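Local coordinates for AlgX/AlgJ SGNH hydrolase-like domain-containing protein (PDB 4NZK) that is of unknown function but, as a DHHW-family member of the SGNH hydrolase clan, may be an esterase or acetyltransferase, at residues 90-95 / 100-105; 284-289 / 315-320; 293-298 / 305-310; 329-334 / 344-349. All coordinates share one frame; numbering follows the deposited sequence.

Contact 1 of 4, residues 90-95 / 100-105; sequences NEFKEK and VNVFNM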
# COMPACT_ATOMS: atom_id res chain seq x y z
N ASN A 90 -17.98 5.19 2.69
CA ASN A 90 -18.97 6.20 3.11
C ASN A 90 -19.69 5.74 4.38
O ASN A 90 -19.92 6.53 5.29
CB ASN A 90 -19.96 6.47 2.01
CG ASN A 90 -19.34 7.27 0.88
OD1 ASN A 90 -18.27 7.88 1.03
ND2 ASN A 90 -20.02 7.26 -0.27
N GLU A 91 -20.01 4.45 4.43
CA GLU A 91 -20.67 3.87 5.60
C GLU A 91 -19.76 3.93 6.81
O GLU A 91 -20.20 4.28 7.92
CB GLU A 91 -21.08 2.42 5.33
CG GLU A 91 -21.62 1.69 6.55
CD GLU A 91 -23.04 2.09 6.94
OE1 GLU A 91 -23.69 2.85 6.18
OE2 GLU A 91 -23.51 1.61 8.01
N PHE A 92 -18.48 3.57 6.61
CA PHE A 92 -17.53 3.64 7.68
C PHE A 92 -17.49 5.07 8.23
O PHE A 92 -17.47 5.27 9.46
CB PHE A 92 -16.14 3.20 7.20
CG PHE A 92 -15.09 3.33 8.27
CD1 PHE A 92 -14.89 2.33 9.18
CD2 PHE A 92 -14.33 4.46 8.35
CE1 PHE A 92 -13.93 2.46 10.17
CE2 PHE A 92 -13.40 4.61 9.33
CZ PHE A 92 -13.20 3.61 10.24
N LYS A 93 -17.39 6.05 7.33
CA LYS A 93 -17.33 7.45 7.75
C LYS A 93 -18.58 7.86 8.53
O LYS A 93 -18.49 8.55 9.56
CB LYS A 93 -17.08 8.36 6.56
CG LYS A 93 -17.23 9.84 6.87
CD LYS A 93 -16.23 10.40 7.88
CE LYS A 93 -16.60 11.85 8.19
NZ LYS A 93 -15.56 12.48 9.04
N GLU A 94 -19.76 7.41 8.06
CA GLU A 94 -20.99 7.73 8.80
C GLU A 94 -20.91 7.17 10.24
O GLU A 94 -21.42 7.79 11.17
CB GLU A 94 -22.22 7.14 8.09
CG GLU A 94 -22.61 7.75 6.76
CD GLU A 94 -23.68 6.92 6.01
OE1 GLU A 94 -24.31 5.98 6.60
OE2 GLU A 94 -23.87 7.17 4.80
N LYS A 95 -20.37 5.97 10.37
CA LYS A 95 -20.25 5.28 11.68
C LYS A 95 -19.28 5.96 12.64
O LYS A 95 -19.51 5.96 13.84
CB LYS A 95 -19.82 3.83 11.52
CG LYS A 95 -20.78 2.96 10.74
CD LYS A 95 -22.21 3.23 11.15
CE LYS A 95 -23.16 2.25 10.48
NZ LYS A 95 -24.44 2.08 11.20
N VAL A 100 -13.67 12.22 13.35
CA VAL A 100 -12.60 11.37 12.87
C VAL A 100 -12.47 11.67 11.39
O VAL A 100 -13.42 11.50 10.65
CB VAL A 100 -12.93 9.88 13.11
CG1 VAL A 100 -11.84 9.01 12.55
CG2 VAL A 100 -13.10 9.63 14.62
N ASN A 101 -11.27 12.07 10.96
CA ASN A 101 -11.04 12.32 9.53
C ASN A 101 -10.70 11.03 8.85
O ASN A 101 -9.87 10.28 9.36
CB ASN A 101 -9.96 13.38 9.26
CG ASN A 101 -10.53 14.77 9.34
OD1 ASN A 101 -11.74 14.96 9.12
ND2 ASN A 101 -9.69 15.74 9.60
N VAL A 102 -11.40 10.76 7.74
CA VAL A 102 -11.20 9.53 6.97
C VAL A 102 -10.69 9.94 5.60
O VAL A 102 -11.25 10.84 4.96
CB VAL A 102 -12.51 8.75 6.84
CG1 VAL A 102 -12.32 7.46 6.05
CG2 VAL A 102 -13.09 8.46 8.25
N PHE A 103 -9.59 9.30 5.20
CA PHE A 103 -8.88 9.62 3.97
C PHE A 103 -8.87 8.38 3.08
O PHE A 103 -8.87 7.24 3.57
CB PHE A 103 -7.42 9.97 4.26
CG PHE A 103 -7.19 11.18 5.14
CD1 PHE A 103 -7.34 11.12 6.53
CD2 PHE A 103 -6.77 12.36 4.57
CE1 PHE A 103 -7.05 12.23 7.31
CE2 PHE A 103 -6.50 13.48 5.35
CZ PHE A 103 -6.66 13.42 6.71
N ASN A 104 -8.87 8.62 1.78
CA ASN A 104 -8.82 7.56 0.79
C ASN A 104 -7.63 7.82 -0.15
O ASN A 104 -7.49 8.91 -0.68
CB ASN A 104 -10.08 7.64 -0.06
CG ASN A 104 -10.06 6.69 -1.23
OD1 ASN A 104 -9.94 5.50 -1.03
ND2 ASN A 104 -10.14 7.22 -2.45
N MSE A 105 -6.81 6.79 -0.35
CA MSE A 105 -5.69 6.88 -1.31
C MSE A 105 -5.56 5.58 -2.05
O MSE A 105 -4.95 4.62 -1.58
CB MSE A 105 -4.40 7.32 -0.59
CG MSE A 105 -3.32 7.64 -1.67
SE MSE A 105 -1.72 8.44 -0.90
CE MSE A 105 -1.27 7.04 0.33
O HOH W 1 -13.50 12.70 7.02
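The Phe92 ring meets Val102 at its edge: CG2 of Val102 lies near the ring plane, 4.0 Å from Phe92 CE2. Beyond the two segments, Phe331 meets this ring edge-to-face, and the Phe92 side chain also touches Val329, Ala317 and Ile321. The same methyl of Val102 is also touched by Lys93, whose CD comes within 3.7 Å of CG2, so one branch of the valine sits against both an aromatic edge and the aliphatic part of a lysine. Lys93 runs past Val102 in the opposite sense; its chain bends at chi2 (64°) and is extended beyond, which carries the ammonium to the backbone of the strand. There NZ donates to Val100 O at 2.9 Å, with a C=O...N angle of 152° and the donor tilted 27° from the carbonyl plane. NZ donates as well to Gly97 O and to a water that also accepts from Val102 N, so it bridges residues of the helix-strand turn and the start of the strand. Helix 83-96 thus packs on strand 101-107, with helix 317-323 beside it and strand 328-334 next in the sheet.

Contact 2 of 4, residues 284-289 / 315-320; sequences CIFKDS and LYAPDF. With EDO (1,2-ethanediol), chain B.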
# COMPACT_ATOMS: atom_id res chain seq x y z
N CYS A 284 -5.18 5.14 12.05
CA CYS A 284 -5.44 3.74 11.75
C CYS A 284 -5.43 3.60 10.23
O CYS A 284 -6.06 4.39 9.52
CB CYS A 284 -6.81 3.34 12.28
SG CYS A 284 -7.16 1.59 12.15
N ILE A 285 -4.67 2.63 9.74
CA ILE A 285 -4.57 2.34 8.32
C ILE A 285 -5.30 1.04 8.04
O ILE A 285 -5.08 0.03 8.71
CB ILE A 285 -3.12 2.18 7.86
CG1 ILE A 285 -2.29 3.38 8.25
CG2 ILE A 285 -3.06 1.94 6.36
CD1 ILE A 285 -0.83 3.05 8.31
N PHE A 286 -6.20 1.09 7.08
CA PHE A 286 -6.87 -0.08 6.57
C PHE A 286 -6.39 -0.25 5.15
O PHE A 286 -6.63 0.59 4.30
CB PHE A 286 -8.37 0.09 6.61
CG PHE A 286 -8.93 0.07 8.01
CD1 PHE A 286 -8.86 -1.08 8.78
CD2 PHE A 286 -9.55 1.19 8.53
CE1 PHE A 286 -9.38 -1.09 10.05
CE2 PHE A 286 -10.05 1.18 9.82
CZ PHE A 286 -9.95 0.04 10.56
N LYS A 287 -5.69 -1.34 4.91
CA LYS A 287 -4.95 -1.47 3.67
C LYS A 287 -5.02 -2.84 3.03
O LYS A 287 -5.51 -3.80 3.62
CB LYS A 287 -3.47 -1.08 3.95
CG LYS A 287 -2.78 -1.75 5.15
CD LYS A 287 -2.42 -3.18 4.88
CE LYS A 287 -1.69 -3.84 6.03
NZ LYS A 287 -1.27 -5.21 5.60
N ASP A 288 -4.56 -2.89 1.79
CA ASP A 288 -4.13 -4.12 1.15
C ASP A 288 -2.58 -4.11 1.20
O ASP A 288 -1.97 -3.23 1.83
CB ASP A 288 -4.67 -4.25 -0.27
CG ASP A 288 -3.93 -3.37 -1.30
OD1 ASP A 288 -3.04 -2.55 -0.90
OD2 ASP A 288 -4.24 -3.47 -2.54
N SER A 289 -1.92 -5.05 0.54
CA SER A 289 -0.49 -5.14 0.73
C SER A 289 0.33 -3.94 0.23
O SER A 289 1.46 -3.74 0.70
CB SER A 289 0.07 -6.45 0.18
OG SER A 289 -0.15 -6.56 -1.20
N LEU A 315 -12.73 -7.78 14.07
CA LEU A 315 -13.40 -6.89 14.97
C LEU A 315 -14.38 -6.02 14.19
O LEU A 315 -14.50 -6.12 12.98
CB LEU A 315 -12.37 -6.01 15.66
CG LEU A 315 -11.36 -6.63 16.58
CD1 LEU A 315 -10.45 -5.54 17.09
CD2 LEU A 315 -12.05 -7.35 17.72
N TYR A 316 -15.07 -5.13 14.90
CA TYR A 316 -15.95 -4.13 14.30
C TYR A 316 -15.19 -2.79 14.27
O TYR A 316 -14.93 -2.18 15.28
CB TYR A 316 -17.25 -4.02 15.07
CG TYR A 316 -18.21 -2.96 14.56
CD1 TYR A 316 -18.68 -2.99 13.24
CD2 TYR A 316 -18.66 -1.95 15.39
CE1 TYR A 316 -19.58 -2.03 12.77
CE2 TYR A 316 -19.55 -0.98 14.93
CZ TYR A 316 -20.02 -1.02 13.62
OH TYR A 316 -20.89 -0.08 13.17
N ALA A 317 -14.81 -2.38 13.07
CA ALA A 317 -13.88 -1.27 12.92
C ALA A 317 -14.30 0.05 13.58
O ALA A 317 -13.46 0.73 14.20
CB ALA A 317 -13.48 -1.07 11.45
N PRO A 318 -15.58 0.43 13.49
CA PRO A 318 -15.92 1.72 14.12
C PRO A 318 -15.67 1.71 15.64
O PRO A 318 -15.22 2.72 16.22
CB PRO A 318 -17.39 1.91 13.75
CG PRO A 318 -17.50 1.18 12.44
CD PRO A 318 -16.65 -0.06 12.61
N ASP A 319 -15.93 0.58 16.28
CA ASP A 319 -15.67 0.47 17.71
C ASP A 319 -14.15 0.43 18.00
O ASP A 319 -13.70 0.96 18.99
CB ASP A 319 -16.34 -0.76 18.29
CG ASP A 319 -17.83 -0.56 18.53
OD1 ASP A 319 -18.37 0.56 18.37
OD2 ASP A 319 -18.44 -1.58 18.95
N PHE A 320 -13.39 -0.22 17.13
CA PHE A 320 -11.92 -0.20 17.26
C PHE A 320 -11.38 1.24 17.21
O PHE A 320 -10.48 1.59 17.98
CB PHE A 320 -11.34 -1.09 16.14
CG PHE A 320 -9.87 -1.21 16.15
CD1 PHE A 320 -9.25 -2.03 17.07
CD2 PHE A 320 -9.11 -0.55 15.23
CE1 PHE A 320 -7.88 -2.19 17.07
CE2 PHE A 320 -7.73 -0.70 15.23
CZ PHE A 320 -7.13 -1.54 16.14
C1 EDO B . 0.48 -5.78 8.98
O1 EDO B . 0.80 -5.71 7.60
C2 EDO B . -1.02 -5.58 9.27
O2 EDO B . -1.81 -6.24 8.29
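Two apolar touches join the segments. CB of Ala317 lies 3.8 Å from CZ of Phe286, at the far end of that ring, and SG of Cys284 lies 3.9 Å from CE2 of Phe320. The second is a sulfur-aromatic contact made at the ring edge: the sulfur sits 89° off the normal, essentially in the ring plane. With SG anti to its own backbone N (chi1 -173°), Cys284 extends toward the helix, and Phe320 directs its CE2 edge at the sulfur. Around this first shell, Phe238 meets the Phe320 ring edge-to-face. Tyr316 is the N-cap residue of helix 317-323, and its carbonyl O accepts from Phe320 N at 3.1 Å. Farther along the strand, NZ of Lys287 donates to both oxygens of a 1,2-ethanediol, probably from the crystallisation liquor, and forms salt bridges with Asp309 and Asp267. The side chains on one face of strand 282-287, which is parallel to both its neighbours, are covered by helix 317-323, as in layered alpha/beta folds. Just past the strand's end, Ser289 OG is hydrogen-bonded to NE2 of His164, from the Asp-His-His-Trp sequence that names the family, a pair consistent with the nucleophile and base of an SGNH-type site.

Contact 3 of 4, residues 293-298 / 305-310; sequences AEVPFF and IYVCDI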
# COMPACT_ATOMS: atom_id res chain seq x y z
N ALA A 293 4.16 -0.85 2.66
CA ALA A 293 5.36 -0.04 2.43
C ALA A 293 5.21 1.43 2.77
O ALA A 293 6.19 2.16 2.82
CB ALA A 293 5.84 -0.18 0.99
N GLU A 294 3.97 1.87 2.99
CA GLU A 294 3.73 3.26 3.42
C GLU A 294 4.07 3.45 4.89
O GLU A 294 4.45 4.52 5.29
CB GLU A 294 2.27 3.67 3.21
CG GLU A 294 1.80 3.62 1.76
CD GLU A 294 0.32 3.94 1.57
OE1 GLU A 294 -0.24 4.72 2.36
OE2 GLU A 294 -0.30 3.42 0.58
N VAL A 295 3.93 2.39 5.68
CA VAL A 295 3.99 2.52 7.15
C VAL A 295 5.26 3.16 7.68
O VAL A 295 5.17 4.06 8.54
CB VAL A 295 3.67 1.17 7.84
CG1 VAL A 295 3.85 1.27 9.34
CG2 VAL A 295 2.23 0.75 7.52
N PRO A 296 6.44 2.76 7.16
CA PRO A 296 7.67 3.39 7.67
C PRO A 296 7.67 4.92 7.55
O PRO A 296 8.32 5.61 8.33
CB PRO A 296 8.76 2.77 6.78
CG PRO A 296 8.23 1.39 6.48
CD PRO A 296 6.76 1.66 6.22
N PHE A 297 6.94 5.44 6.57
CA PHE A 297 6.92 6.89 6.28
C PHE A 297 5.91 7.65 7.10
O PHE A 297 5.78 8.85 6.92
CB PHE A 297 6.68 7.10 4.78
CG PHE A 297 7.63 6.32 3.93
CD1 PHE A 297 9.00 6.54 4.03
CD2 PHE A 297 7.18 5.35 3.04
CE1 PHE A 297 9.92 5.82 3.27
CE2 PHE A 297 8.08 4.63 2.30
CZ PHE A 297 9.45 4.85 2.40
N PHE A 298 5.19 6.96 7.99
CA PHE A 298 4.26 7.64 8.90
C PHE A 298 4.79 7.81 10.32
O PHE A 298 4.24 8.61 11.09
CB PHE A 298 2.93 6.89 8.98
CG PHE A 298 2.22 6.76 7.67
CD1 PHE A 298 2.25 7.76 6.74
CD2 PHE A 298 1.49 5.62 7.39
CE1 PHE A 298 1.53 7.65 5.55
CE2 PHE A 298 0.80 5.49 6.20
CZ PHE A 298 0.82 6.50 5.29
N ILE A 305 0.19 4.63 15.41
CA ILE A 305 -0.25 4.09 14.15
C ILE A 305 -0.74 2.68 14.36
O ILE A 305 -0.02 1.85 14.90
CB ILE A 305 0.86 4.10 13.08
CG1 ILE A 305 1.41 5.52 12.86
CG2 ILE A 305 0.34 3.58 11.75
CD1 ILE A 305 2.84 5.54 12.46
N TYR A 306 -1.95 2.41 13.90
CA TYR A 306 -2.50 1.05 13.91
C TYR A 306 -2.59 0.58 12.47
O TYR A 306 -3.17 1.24 11.64
CB TYR A 306 -3.89 1.01 14.56
CG TYR A 306 -3.87 1.40 16.03
CD1 TYR A 306 -3.72 2.72 16.40
CD2 TYR A 306 -4.04 0.44 17.02
CE1 TYR A 306 -3.70 3.09 17.74
CE2 TYR A 306 -4.04 0.81 18.36
CZ TYR A 306 -3.88 2.13 18.70
OH TYR A 306 -3.85 2.49 20.03
N VAL A 307 -2.02 -0.58 12.20
CA VAL A 307 -1.92 -1.11 10.85
C VAL A 307 -2.79 -2.35 10.77
O VAL A 307 -2.52 -3.36 11.44
CB VAL A 307 -0.49 -1.46 10.44
CG1 VAL A 307 -0.44 -1.76 8.94
CG2 VAL A 307 0.48 -0.35 10.78
N CYS A 308 -3.82 -2.26 9.94
CA CYS A 308 -4.81 -3.31 9.77
C CYS A 308 -5.02 -3.62 8.30
O CYS A 308 -5.00 -2.74 7.46
CB CYS A 308 -6.14 -2.81 10.31
SG CYS A 308 -6.11 -2.20 12.03
N ASP A 309 -5.25 -4.89 8.00
CA ASP A 309 -5.49 -5.35 6.65
C ASP A 309 -6.98 -5.64 6.47
O ASP A 309 -7.57 -6.37 7.26
CB ASP A 309 -4.70 -6.62 6.35
CG ASP A 309 -4.58 -6.87 4.86
OD1 ASP A 309 -5.62 -7.24 4.24
OD2 ASP A 309 -3.45 -6.71 4.33
N ILE A 310 -7.57 -5.11 5.40
CA ILE A 310 -9.00 -5.31 5.15
C ILE A 310 -9.40 -6.77 4.94
O ILE A 310 -10.57 -7.09 5.06
CB ILE A 310 -9.45 -4.48 3.94
CG1 ILE A 310 -8.76 -4.97 2.65
CG2 ILE A 310 -9.17 -3.00 4.16
CD1 ILE A 310 -9.10 -4.17 1.43
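Val295 and Val307 meet tip to tip, methyl against methyl. CG2 of Val295 lies 3.9 Å from CG2 of Val307 and equally far from its CG1, so one methyl rests against both branches of its partner; CG1 of Val295 adds a touch to the same CG2. The other meeting is closer. CD1 of Ile305 comes 3.7 Å from CB of Phe298 and 3.6 Å from Phe298 O, so the end of the isoleucine lies against the backbone and the root of the phenylalanine rather than its ring. With CG anti to the carbonyl carbon (chi1 -60°), that ring leads away from the strand, and Glu294 O stands 3.7 Å above the plane of the Phe298 ring, over its centre. The valine pair is thus the looser half, and beside it a bound 1,2-ethanediol lies about 4 Å from the Val307 side chain. Polar groups gather toward that end of the strand, where Asp309 forms a salt bridge with Arg311. No hydrogen bond links the two segments. They hold each other through valine and isoleucine methyls and the CB of Phe298, so that between these two segments the fit depends on apolar packing alone.

Contact 4 of 4, residues 329-334 / 344-349; sequences VLFTMC and EGIKNN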
# COMPACT_ATOMS: atom_id res chain seq x y z
N VAL A 329 -8.11 8.14 9.87
CA VAL A 329 -8.17 6.79 9.27
C VAL A 329 -7.77 6.93 7.81
O VAL A 329 -8.33 7.78 7.11
CB VAL A 329 -9.59 6.18 9.37
CG1 VAL A 329 -9.62 4.81 8.70
CG2 VAL A 329 -9.99 6.06 10.84
N LEU A 330 -6.86 6.07 7.35
CA LEU A 330 -6.48 6.03 5.96
C LEU A 330 -6.84 4.66 5.38
O LEU A 330 -6.39 3.65 5.86
CB LEU A 330 -4.98 6.26 5.84
CG LEU A 330 -4.41 6.09 4.44
CD1 LEU A 330 -4.98 7.10 3.46
CD2 LEU A 330 -2.89 6.21 4.49
N PHE A 331 -7.63 4.69 4.31
CA PHE A 331 -7.87 3.53 3.47
C PHE A 331 -6.93 3.68 2.26
O PHE A 331 -6.98 4.71 1.54
CB PHE A 331 -9.29 3.51 2.95
CG PHE A 331 -10.29 3.11 3.99
CD1 PHE A 331 -10.84 4.04 4.84
CD2 PHE A 331 -10.63 1.78 4.15
CE1 PHE A 331 -11.77 3.67 5.80
CE2 PHE A 331 -11.54 1.39 5.12
CZ PHE A 331 -12.10 2.34 5.95
N THR A 332 -6.07 2.69 2.07
CA THR A 332 -5.13 2.75 0.99
C THR A 332 -4.89 1.38 0.42
O THR A 332 -4.70 0.41 1.15
CB THR A 332 -3.84 3.47 1.43
OG1 THR A 332 -2.97 3.65 0.28
CG2 THR A 332 -3.09 2.73 2.51
N MSE A 333 -4.90 1.31 -0.91
CA MSE A 333 -4.77 0.06 -1.62
C MSE A 333 -4.59 0.32 -3.08
O MSE A 333 -4.78 1.44 -3.54
CB MSE A 333 -6.01 -0.81 -1.41
CG MSE A 333 -7.36 -0.15 -1.70
SE MSE A 333 -8.67 -1.51 -1.05
CE MSE A 333 -8.52 -0.56 0.67
N CYS A 334 -4.22 -0.71 -3.83
CA CYS A 334 -4.11 -0.55 -5.27
C CYS A 334 -5.49 -0.64 -5.92
O CYS A 334 -6.46 -1.10 -5.34
CB CYS A 334 -3.15 -1.57 -5.87
SG CYS A 334 -3.86 -3.23 -5.99
N GLU A 344 -14.49 -5.98 -0.77
CA GLU A 344 -15.61 -6.56 -0.03
C GLU A 344 -15.22 -6.84 1.42
O GLU A 344 -16.10 -6.98 2.29
CB GLU A 344 -16.13 -7.82 -0.71
CG GLU A 344 -16.62 -7.58 -2.14
CD GLU A 344 -17.67 -6.46 -2.24
OE1 GLU A 344 -18.62 -6.44 -1.42
OE2 GLU A 344 -17.56 -5.58 -3.13
N GLY A 345 -13.92 -6.90 1.70
CA GLY A 345 -13.47 -7.09 3.08
C GLY A 345 -13.86 -5.93 3.99
O GLY A 345 -13.99 -6.08 5.23
N ILE A 346 -14.03 -4.77 3.40
CA ILE A 346 -14.44 -3.63 4.19
C ILE A 346 -15.84 -3.93 4.74
O ILE A 346 -16.10 -3.73 5.92
CB ILE A 346 -14.35 -2.32 3.41
CG1 ILE A 346 -12.90 -2.10 2.93
CG2 ILE A 346 -14.85 -1.15 4.28
CD1 ILE A 346 -12.73 -0.98 1.90
N LYS A 347 -16.74 -4.40 3.87
CA LYS A 347 -18.11 -4.71 4.28
C LYS A 347 -18.13 -5.93 5.19
O LYS A 347 -18.72 -5.89 6.26
CB LYS A 347 -18.98 -4.96 3.05
CG LYS A 347 -20.40 -5.36 3.42
CD LYS A 347 -21.26 -5.69 2.22
CE LYS A 347 -22.63 -6.15 2.74
NZ LYS A 347 -23.62 -6.38 1.65
N ASN A 348 -17.42 -6.98 4.80
CA ASN A 348 -17.55 -8.25 5.52
C ASN A 348 -16.75 -8.38 6.77
O ASN A 348 -17.10 -9.18 7.65
CB ASN A 348 -17.17 -9.38 4.59
CG ASN A 348 -18.10 -9.48 3.38
OD1 ASN A 348 -19.28 -9.12 3.45
ND2 ASN A 348 -17.55 -9.93 2.27
N ASN A 349 -15.65 -7.62 6.84
CA ASN A 349 -14.76 -7.69 8.01
C ASN A 349 -14.83 -6.41 8.85
O ASN A 349 -15.09 -6.47 10.03
CB ASN A 349 -13.33 -8.00 7.57
CG ASN A 349 -13.22 -9.27 6.73
OD1 ASN A 349 -13.94 -10.25 6.96
ND2 ASN A 349 -12.32 -9.26 5.73
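Ile346 is the side chain through which the helix meets the strand. From CB, which points toward strand 328-334, CG1 stands anti to the carbonyl carbon (chi1 -59°) and carries CD1 to the Phe331 ring and toward Met333; on the other branch, CG2 of Ile346 lies 4.3 Å from Phe331 CE2. CD1 makes the closest approach. It lies 4.1 Å from CD2 of Phe331 and 4.2 Å from CE2, so it rests beside one C-C bond of the ring, in an oblique approach. Its distance to the terminal methyl CE of the selenomethionine Met333 is 4.4 Å, a looser approach that holds for one of two conformers and is therefore uncertain. One methyl is placed between an aromatic ring and a selenoether chain. No polar bond crosses this interface, and all three touching residues are buried. Phe331 is also flanked by Phe286, whose plane is turned about 30° to its own. Tyr85 of helix 83-96 touches Phe331, Met333 and Ile346 alike, and Tyr88 adds to the cover over Ile346. Helix 344-350 thus lies next to helix 83-96 on the face of strand 328-334, which runs between strands 101-107 and 282-287.

All four contacts rest on one mixed sheet, in which strands 101-107, 328-334, 282-287 and 304-309 lie side by side in that order. Contacts 2 and 4 are the nearest pair, their centres about 7 Å apart. Phe92 CZ of contact 1 packs 4.0 Å from Phe286 CE2 of contact 2. Contact 3, about 17 Å from contact 1 between centres, is nested in the loop closed by contact 2; its Glu294 OE2 probably hydrogen-bonds Thr332 OG1 of contact 4 at 2.7 Å. The likely active site lies at one end of these strands: beside Ser289 of contact 2, possibly the nucleophile, Asp288 OD2 accepts from Cys334 N of contact 4, and Cys334 SG is covalently linked to an unidentified group.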